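Local coordinates for protein carbohydrate binding family 6 (Clostridium thermocellum, PDB 5A8C) that hydrolyses terminal alpha-L-arabinofuranosyl residues as a family 43 glycoside hydrolase with a five-bladed beta-propeller fold, at residues S264-H269 with Y297-C302; I31-F36 with K289-D294; C302-F307 with V318-G323. All blocks are in the same frame, centred on the assembly; numbering follows the deposited sequence. Where two conformers were deposited one is given.

Contact 1: residues S264-H269 with Y297-C302; sequences SNNNHH and YQRNVC. With CA (calcium ion), chain B; TRS (2-amino-2-hydroxymethyl-propane-1,3-diol), chain C.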
# COMPACT_ATOMS: atom_id res chain seq x y z
N SER A 264 -13.53 -6.93 -11.92
CA SER A 264 -12.53 -8.02 -11.99
C SER A 264 -11.13 -7.50 -12.21
O SER A 264 -10.29 -8.15 -12.82
CB SER A 264 -12.90 -9.06 -13.04
OG SER A 264 -14.19 -9.58 -12.74
N ASN A 265 -10.83 -6.33 -11.64
CA ASN A 265 -9.54 -5.69 -11.84
C ASN A 265 -8.71 -5.70 -10.55
O ASN A 265 -8.96 -6.49 -9.64
CB ASN A 265 -9.74 -4.31 -12.46
CG ASN A 265 -8.57 -3.94 -13.40
OD1 ASN A 265 -7.38 -3.79 -12.99
ND2 ASN A 265 -8.89 -3.73 -14.64
N ASN A 266 -7.68 -4.87 -10.49
CA ASN A 266 -6.75 -4.96 -9.39
C ASN A 266 -7.35 -4.60 -8.05
O ASN A 266 -8.38 -3.92 -7.92
CB ASN A 266 -5.44 -4.23 -9.69
CG ASN A 266 -5.63 -2.79 -10.09
OD1 ASN A 266 -6.57 -2.10 -9.64
ND2 ASN A 266 -4.78 -2.32 -11.00
N ASN A 267 -6.66 -5.08 -7.02
CA ASN A 267 -7.13 -5.12 -5.63
C ASN A 267 -5.92 -4.78 -4.76
O ASN A 267 -4.88 -5.43 -4.96
CB ASN A 267 -7.68 -6.53 -5.37
CG ASN A 267 -8.58 -6.71 -4.17
OD1 ASN A 267 -8.78 -5.82 -3.34
ND2 ASN A 267 -9.15 -7.92 -4.07
N HIS A 268 -5.97 -3.75 -3.91
CA HIS A 268 -4.78 -3.30 -3.19
C HIS A 268 -5.21 -2.74 -1.85
O HIS A 268 -6.17 -2.01 -1.76
CB HIS A 268 -4.08 -2.22 -4.00
CG HIS A 268 -2.64 -1.95 -3.60
ND1 HIS A 268 -1.61 -2.15 -4.49
CD2 HIS A 268 -2.06 -1.49 -2.46
CE1 HIS A 268 -0.48 -1.82 -3.86
NE2 HIS A 268 -0.71 -1.45 -2.64
N HIS A 269 -4.50 -3.10 -0.81
CA HIS A 269 -4.94 -2.84 0.56
C HIS A 269 -3.85 -2.36 1.50
O HIS A 269 -2.63 -2.48 1.23
CB HIS A 269 -5.41 -4.26 1.10
CG HIS A 269 -4.24 -5.15 1.36
ND1 HIS A 269 -3.31 -5.45 0.39
CD2 HIS A 269 -3.74 -5.58 2.56
CE1 HIS A 269 -2.30 -6.06 0.99
NE2 HIS A 269 -2.55 -6.21 2.30
N TYR A 297 -8.76 2.79 -14.67
CA TYR A 297 -7.77 3.64 -14.00
C TYR A 297 -8.46 4.78 -13.25
O TYR A 297 -7.88 5.87 -13.10
CB TYR A 297 -6.76 4.23 -14.98
CG TYR A 297 -6.04 3.15 -15.77
CD1 TYR A 297 -5.12 2.31 -15.17
CD2 TYR A 297 -6.29 2.99 -17.11
CE1 TYR A 297 -4.45 1.33 -15.87
CE2 TYR A 297 -5.63 1.99 -17.84
CZ TYR A 297 -4.76 1.16 -17.20
OH TYR A 297 -4.12 0.14 -17.91
N GLN A 298 -9.69 4.56 -12.76
CA GLN A 298 -10.42 5.57 -12.00
C GLN A 298 -11.04 4.89 -10.80
O GLN A 298 -12.24 4.60 -10.75
CB GLN A 298 -11.43 6.32 -12.86
CG GLN A 298 -10.72 7.27 -13.84
CD GLN A 298 -11.63 8.09 -14.72
OE1 GLN A 298 -11.45 9.30 -14.81
NE2 GLN A 298 -12.51 7.42 -15.45
N ARG A 299 -10.20 4.64 -9.79
CA ARG A 299 -10.55 3.91 -8.58
C ARG A 299 -10.98 4.87 -7.47
O ARG A 299 -10.78 6.08 -7.56
CB ARG A 299 -9.37 3.04 -8.16
CG ARG A 299 -9.09 1.91 -9.16
CD ARG A 299 -7.73 1.30 -9.01
NE ARG A 299 -6.69 2.13 -9.61
CZ ARG A 299 -5.41 1.77 -9.61
NH1 ARG A 299 -5.04 0.56 -9.26
NH2 ARG A 299 -4.49 2.65 -9.96
N ASN A 300 -11.51 4.31 -6.38
CA ASN A 300 -11.77 5.09 -5.17
C ASN A 300 -11.44 4.26 -3.95
O ASN A 300 -11.71 3.04 -3.89
CB ASN A 300 -13.20 5.63 -5.12
CG ASN A 300 -14.23 4.52 -5.16
OD1 ASN A 300 -14.68 4.09 -6.21
ND2 ASN A 300 -14.61 4.03 -3.97
N VAL A 301 -10.94 4.94 -2.92
CA VAL A 301 -10.63 4.30 -1.65
C VAL A 301 -11.89 3.80 -0.95
O VAL A 301 -12.97 4.39 -1.02
CB VAL A 301 -9.81 5.25 -0.78
CG1 VAL A 301 -10.59 6.52 -0.41
CG2 VAL A 301 -9.24 4.61 0.46
N CYS A 302 -11.73 2.73 -0.16
CA CYS A 302 -12.72 2.09 0.67
C CYS A 302 -12.12 1.73 2.03
O CYS A 302 -10.91 1.55 2.12
CB CYS A 302 -13.29 0.83 0.01
SG CYS A 302 -14.16 1.05 -1.54
CA CA B . 0.80 -0.99 -0.70
C TRS C . -0.41 -0.86 -8.97
C1 TRS C . 0.96 -1.22 -9.53
C2 TRS C . -0.43 -1.05 -7.46
C3 TRS C . -0.81 0.59 -9.37
N TRS C . -1.43 -1.80 -9.56
O1 TRS C . 1.94 -0.39 -8.90
O2 TRS C . -0.40 -2.43 -7.11
O3 TRS C . -2.14 0.91 -9.07
O HOH W 1 -0.18 -3.13 0.06
O HOH W 2 2.74 -0.09 -1.93
O HOH W 3 0.12 1.26 -1.32
O HOH W 4 2.46 -2.74 -1.14
O HOH W 5 2.23 -0.55 1.14
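In the ligand pocket near the middle of the five-bladed beta-propeller, probably the substrate-binding site as is usual in family 43, Asn266 and Arg299 meet beside a Tris molecule, probably from the crystallisation liquor, and their side chains cross at about a right angle. Arg299 NH1 donates to Asn266 OD1 at 3.1 Å, a bent bond (140°) whose donor stands above the carbonyl plane rather than on a lone pair. The stronger partner of OD1 is Arg285, so an asparagine oxygen suits a place between two arginines. Arg299 reaches the pocket through a chain bent by its turn about CG-CD (chi3 -78°). Its guanidinium, salt-bridged to Asp56 through NH2, meets Tris O3 at its edge with NH1 and NH2 together, a two-pronged donor to which a guanidinium is well suited. Asp39, Asp162, Tyr66 and Glu211 also bind the Tris. His268 serves two groups with one ring: ND1 donates to Tris O2 at 2.9 Å, while NE2, at the far edge, binds the calcium ion. Five waters and one further atom complete the metal's shell; one of these waters donates to His269 O at 2.8 Å and sits 2.5 Å from the calcium.

Contact 2: residues I31-F36 with K289-D294; sequences IFSQRF and KQRGLD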
# COMPACT_ATOMS: atom_id res chain seq x y z
N ILE A 31 -16.47 6.90 0.72
CA ILE A 31 -15.99 7.89 1.67
C ILE A 31 -15.43 9.14 1.04
O ILE A 31 -15.42 10.20 1.67
CB ILE A 31 -14.98 7.29 2.70
CG1 ILE A 31 -13.67 6.85 2.05
CG2 ILE A 31 -15.62 6.18 3.51
CD1 ILE A 31 -12.62 6.44 3.06
N PHE A 32 -14.92 9.04 -0.19
CA PHE A 32 -14.19 10.15 -0.83
C PHE A 32 -14.29 10.04 -2.32
O PHE A 32 -13.78 9.07 -2.92
CB PHE A 32 -12.71 10.14 -0.41
CG PHE A 32 -11.92 11.25 -1.00
CD1 PHE A 32 -12.11 12.57 -0.60
CD2 PHE A 32 -10.99 11.00 -1.99
CE1 PHE A 32 -11.39 13.59 -1.15
CE2 PHE A 32 -10.26 12.03 -2.54
CZ PHE A 32 -10.44 13.34 -2.13
N SER A 33 -14.93 11.01 -2.95
CA SER A 33 -15.13 10.95 -4.40
C SER A 33 -14.61 12.15 -5.15
O SER A 33 -14.82 12.23 -6.36
CB SER A 33 -16.62 10.76 -4.76
OG SER A 33 -17.34 11.83 -4.24
N GLN A 34 -13.94 13.07 -4.46
CA GLN A 34 -13.53 14.31 -5.14
C GLN A 34 -12.62 14.07 -6.32
O GLN A 34 -12.74 14.72 -7.36
CB GLN A 34 -12.85 15.25 -4.18
CG GLN A 34 -13.70 15.70 -3.05
CD GLN A 34 -14.92 16.48 -3.53
OE1 GLN A 34 -14.77 17.44 -4.32
NE2 GLN A 34 -16.12 16.03 -3.16
N ARG A 35 -11.65 13.18 -6.13
CA ARG A 35 -10.69 12.76 -7.11
C ARG A 35 -10.55 11.27 -6.96
O ARG A 35 -10.86 10.73 -5.90
CB ARG A 35 -9.35 13.49 -6.92
CG ARG A 35 -9.42 14.99 -7.09
CD ARG A 35 -8.14 15.76 -6.82
NE ARG A 35 -7.55 15.45 -5.54
CZ ARG A 35 -8.04 15.80 -4.36
NH1 ARG A 35 -9.15 16.51 -4.22
NH2 ARG A 35 -7.42 15.43 -3.27
N PHE A 36 -10.04 10.59 -7.99
CA PHE A 36 -9.90 9.14 -7.92
C PHE A 36 -8.64 8.74 -7.15
O PHE A 36 -7.59 9.39 -7.26
CB PHE A 36 -9.91 8.57 -9.36
CG PHE A 36 -11.22 8.81 -10.06
CD1 PHE A 36 -12.34 8.10 -9.65
CD2 PHE A 36 -11.33 9.73 -11.08
CE1 PHE A 36 -13.57 8.34 -10.26
CE2 PHE A 36 -12.57 9.98 -11.68
CZ PHE A 36 -13.67 9.27 -11.27
N LYS A 289 -18.29 3.75 -11.58
CA LYS A 289 -19.51 3.06 -12.01
C LYS A 289 -20.71 3.98 -11.93
O LYS A 289 -21.51 4.08 -12.87
CB LYS A 289 -19.74 1.84 -11.12
CG LYS A 289 -21.00 1.08 -11.50
CD LYS A 289 -21.20 -0.16 -10.69
CE LYS A 289 -22.51 -0.89 -10.96
NZ LYS A 289 -23.72 -0.15 -10.55
N GLN A 290 -20.88 4.68 -10.82
CA GLN A 290 -22.05 5.53 -10.68
C GLN A 290 -22.06 6.63 -11.71
O GLN A 290 -23.14 7.01 -12.15
CB GLN A 290 -22.02 6.12 -9.29
CG GLN A 290 -22.22 5.17 -8.12
CD GLN A 290 -22.74 3.80 -8.46
OE1 GLN A 290 -22.02 2.81 -8.28
NE2 GLN A 290 -24.00 3.71 -8.94
N ARG A 291 -20.92 7.13 -12.13
CA ARG A 291 -20.81 8.21 -13.08
C ARG A 291 -20.72 7.73 -14.53
O ARG A 291 -20.66 8.55 -15.43
CB ARG A 291 -19.64 9.12 -12.72
CG ARG A 291 -19.78 9.76 -11.39
CD ARG A 291 -18.60 10.59 -11.00
NE ARG A 291 -18.78 11.08 -9.66
CZ ARG A 291 -17.98 11.91 -9.03
NH1 ARG A 291 -16.88 12.39 -9.59
NH2 ARG A 291 -18.26 12.20 -7.76
N GLY A 292 -20.74 6.42 -14.76
CA GLY A 292 -20.66 5.88 -16.10
C GLY A 292 -19.30 6.06 -16.74
O GLY A 292 -19.23 6.09 -17.96
N LEU A 293 -18.26 6.20 -15.93
CA LEU A 293 -16.91 6.51 -16.41
C LEU A 293 -16.09 5.26 -16.60
O LEU A 293 -16.46 4.18 -16.09
CB LEU A 293 -16.23 7.43 -15.43
CG LEU A 293 -16.95 8.75 -15.16
CD1 LEU A 293 -16.21 9.45 -14.06
CD2 LEU A 293 -17.09 9.61 -16.39
N ASP A 294 -14.98 5.36 -17.31
CA ASP A 294 -14.12 4.22 -17.54
C ASP A 294 -13.47 3.80 -16.22
O ASP A 294 -12.72 4.58 -15.63
CB ASP A 294 -13.07 4.56 -18.56
CG ASP A 294 -12.21 3.36 -18.94
OD1 ASP A 294 -12.17 2.33 -18.22
OD2 ASP A 294 -11.59 3.49 -20.01
O HOH W 6 -15.67 14.71 -8.14
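Apolar contact between the two segments rests on Phe36 and Leu293. CZ, the far corner of the phenyl ring, meets Leu293 CD1 at 3.8 Å, and the methyl lies at the ring edge, near its plane, so this is edge packing and no CH-pi contact over a face. Phe36 gets there because its CG lies anti to its carbonyl carbon (chi1 -64°), which swings the ring out toward 289-294. A large flat ring suits this place: it is buried, touches Val287 of the helix and Gln298, and still presents one corner to the more exposed leucine. Leu293, with its branched end, sets the methyl CD1 against that corner.

The segments join two distant parts of the chain, the loop that leads into strand 36-45 of one propeller blade and the end of helix 286-291. That helix closes with a Schellman motif, in which Gly292 takes a positive phi of 70°, a conformation that favours glycine, and Gly292 N donates to Lys289 O at 3.1 Å. Past this turn the chain brings Leu293 round to face Phe36.

Polar contact is looser and belongs to Arg291, whose side chain runs extended from CG to NE, with chi2 and chi3 both near 180°, to span the gap to the loop. Its NH2 comes within 3.7 Å of Ser33 CB, without a direct hydrogen bond, and serine is small enough to let the guanidinium come close. NH1 works through water instead: it donates to a water at 3.0 Å, and that water in turn donates to Gln34 O, also at 3.0 Å.

Contact 3: residues C302-F307 with V318-G323; sequences CIDQMF and VPTVDG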
# COMPACT_ATOMS: atom_id res chain seq x y z
N CYS A 302 -11.73 2.73 -0.16
CA CYS A 302 -12.72 2.09 0.67
C CYS A 302 -12.12 1.73 2.03
O CYS A 302 -10.91 1.55 2.12
CB CYS A 302 -13.29 0.83 0.01
SG CYS A 302 -14.16 1.05 -1.54
N ILE A 303 -12.97 1.51 3.00
CA ILE A 303 -12.56 1.06 4.33
C ILE A 303 -13.59 0.12 4.90
O ILE A 303 -14.80 0.40 4.81
CB ILE A 303 -12.23 2.25 5.26
CG1 ILE A 303 -11.62 1.78 6.57
CG2 ILE A 303 -13.45 3.15 5.48
CD1 ILE A 303 -11.05 2.92 7.42
N ASP A 304 -13.15 -0.95 5.55
CA ASP A 304 -14.01 -1.86 6.28
C ASP A 304 -13.32 -2.38 7.52
O ASP A 304 -12.08 -2.43 7.56
CB ASP A 304 -14.58 -2.98 5.40
CG ASP A 304 -15.88 -2.53 4.67
OD1 ASP A 304 -16.85 -2.17 5.38
OD2 ASP A 304 -15.91 -2.52 3.41
N GLN A 305 -14.08 -2.79 8.49
CA GLN A 305 -13.51 -3.40 9.68
C GLN A 305 -12.95 -4.80 9.44
O GLN A 305 -13.47 -5.57 8.61
CB GLN A 305 -14.55 -3.42 10.82
CG GLN A 305 -13.91 -3.59 12.21
CD GLN A 305 -14.81 -3.23 13.39
OE1 GLN A 305 -15.95 -2.81 13.26
NE2 GLN A 305 -14.26 -3.38 14.58
N MET A 306 -11.91 -5.14 10.19
CA MET A 306 -11.23 -6.43 10.12
C MET A 306 -11.25 -7.02 11.54
O MET A 306 -11.02 -6.29 12.50
CB MET A 306 -9.80 -6.22 9.63
CG MET A 306 -9.06 -7.51 9.26
SD MET A 306 -7.30 -7.28 9.03
CE MET A 306 -6.72 -7.51 10.70
N PHE A 307 -11.38 -8.34 11.62
CA PHE A 307 -11.40 -9.04 12.88
C PHE A 307 -10.42 -10.20 12.84
O PHE A 307 -10.23 -10.83 11.80
CB PHE A 307 -12.82 -9.59 13.14
CG PHE A 307 -13.89 -8.54 13.12
CD1 PHE A 307 -14.06 -7.72 14.19
CD2 PHE A 307 -14.63 -8.30 11.99
CE1 PHE A 307 -15.03 -6.72 14.19
CE2 PHE A 307 -15.60 -7.30 11.96
CZ PHE A 307 -15.77 -6.53 13.04
N VAL A 318 -15.76 -8.48 5.15
CA VAL A 318 -17.03 -8.36 4.46
C VAL A 318 -17.18 -6.93 3.96
O VAL A 318 -17.41 -6.00 4.75
CB VAL A 318 -18.17 -8.70 5.40
CG1 VAL A 318 -19.51 -8.52 4.72
CG2 VAL A 318 -18.03 -10.13 5.89
N PRO A 319 -17.03 -6.70 2.64
CA PRO A 319 -17.19 -5.34 2.16
C PRO A 319 -18.61 -4.82 2.45
O PRO A 319 -19.57 -5.57 2.30
CB PRO A 319 -16.92 -5.48 0.65
CG PRO A 319 -16.00 -6.64 0.51
CD PRO A 319 -16.50 -7.60 1.58
N THR A 320 -18.71 -3.56 2.81
CA THR A 320 -19.98 -2.94 3.05
C THR A 320 -20.20 -1.80 2.09
O THR A 320 -19.28 -1.17 1.58
CB THR A 320 -20.12 -2.40 4.51
OG1 THR A 320 -19.21 -1.34 4.73
CG2 THR A 320 -19.98 -3.48 5.57
N VAL A 321 -21.46 -1.49 1.86
CA VAL A 321 -21.84 -0.47 0.88
C VAL A 321 -22.81 0.56 1.47
O VAL A 321 -23.40 1.34 0.74
CB VAL A 321 -22.39 -1.10 -0.43
CG1 VAL A 321 -21.30 -1.98 -1.05
CG2 VAL A 321 -23.67 -1.86 -0.19
N ASP A 322 -22.94 0.60 2.81
CA ASP A 322 -23.79 1.59 3.44
C ASP A 322 -23.06 2.31 4.59
O ASP A 322 -23.70 2.88 5.50
CB ASP A 322 -25.12 0.94 3.90
CG ASP A 322 -25.98 0.45 2.71
OD1 ASP A 322 -26.49 1.32 1.95
OD2 ASP A 322 -26.14 -0.80 2.55
N GLY A 323 -21.74 2.34 4.52
CA GLY A 323 -20.94 3.06 5.51
C GLY A 323 -20.48 2.16 6.63
O GLY A 323 -21.13 1.14 6.93
O HOH W 7 -16.59 -0.31 1.70
O HOH W 8 -15.44 -7.32 7.88
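Asp304 reaches from strand 300-306, an outer strand of the last propeller sheet along the chain (270-274, 277-284, 300-306), to the C-terminal loop at 318-323, and its side chain carries nearly all of this contact. CB lies 4.2 Å from Val318 O. The next atom, CG, sits beside Thr320, and the two carboxylate oxygens then divide the work. OD1 accepts from Thr320 OG1 at 2.6 Å, a short bond to its syn lone pair, the one facing OD2. OD2 accepts from Thr320 N at 3.0 Å and nearly straight (160°), although the N-H comes from above the carboxylate plane, 40° out of it. The same oxygen lies 3.3 Å from Pro319 CA and takes two further donors: the hydroxyl of Tyr282, on strand 277-284, and a water that also donates to Thr320 O. Threonine suits its place because OG1, set between the backbone N and the carbonyl carbon (chi1 66°), points with the amide N-H toward one carboxylate. Proline before it has no N-H to offer, and its ring leads mostly away, onto Tyr282, with CB still brushing OD2. A second water joins Gln305 O to Val318 N. With three donors on OD2 and a hydroxyl on OD1, the buried carboxylate is well satisfied, which would be expected to favour its ionised form and fix its rotation.

How the contacts relate
Both sides of contacts 1 and 3 come from the last part of the chain, while contact 2 ties the N-terminal loop before strand 36-45 to helix 286-291. Contact 1, about 11 Å between centres from contact 2 and 14 Å from contact 3, sits nearest the middle of the fold. It shares Cys302 and strand 300-306 with contact 3, which follows it in sequence. Contact 2 interlocks with contact 1 along the chain: Phe36 packs on Arg299 and Gln298, and Leu293 on Gln298. Contacts 2 and 3, their centres about 18 Å apart, meet where Ile31 packs on Ile303. Strand 300-306, with Arg299 just before it, leads from the ligand pocket to the C-terminal loop.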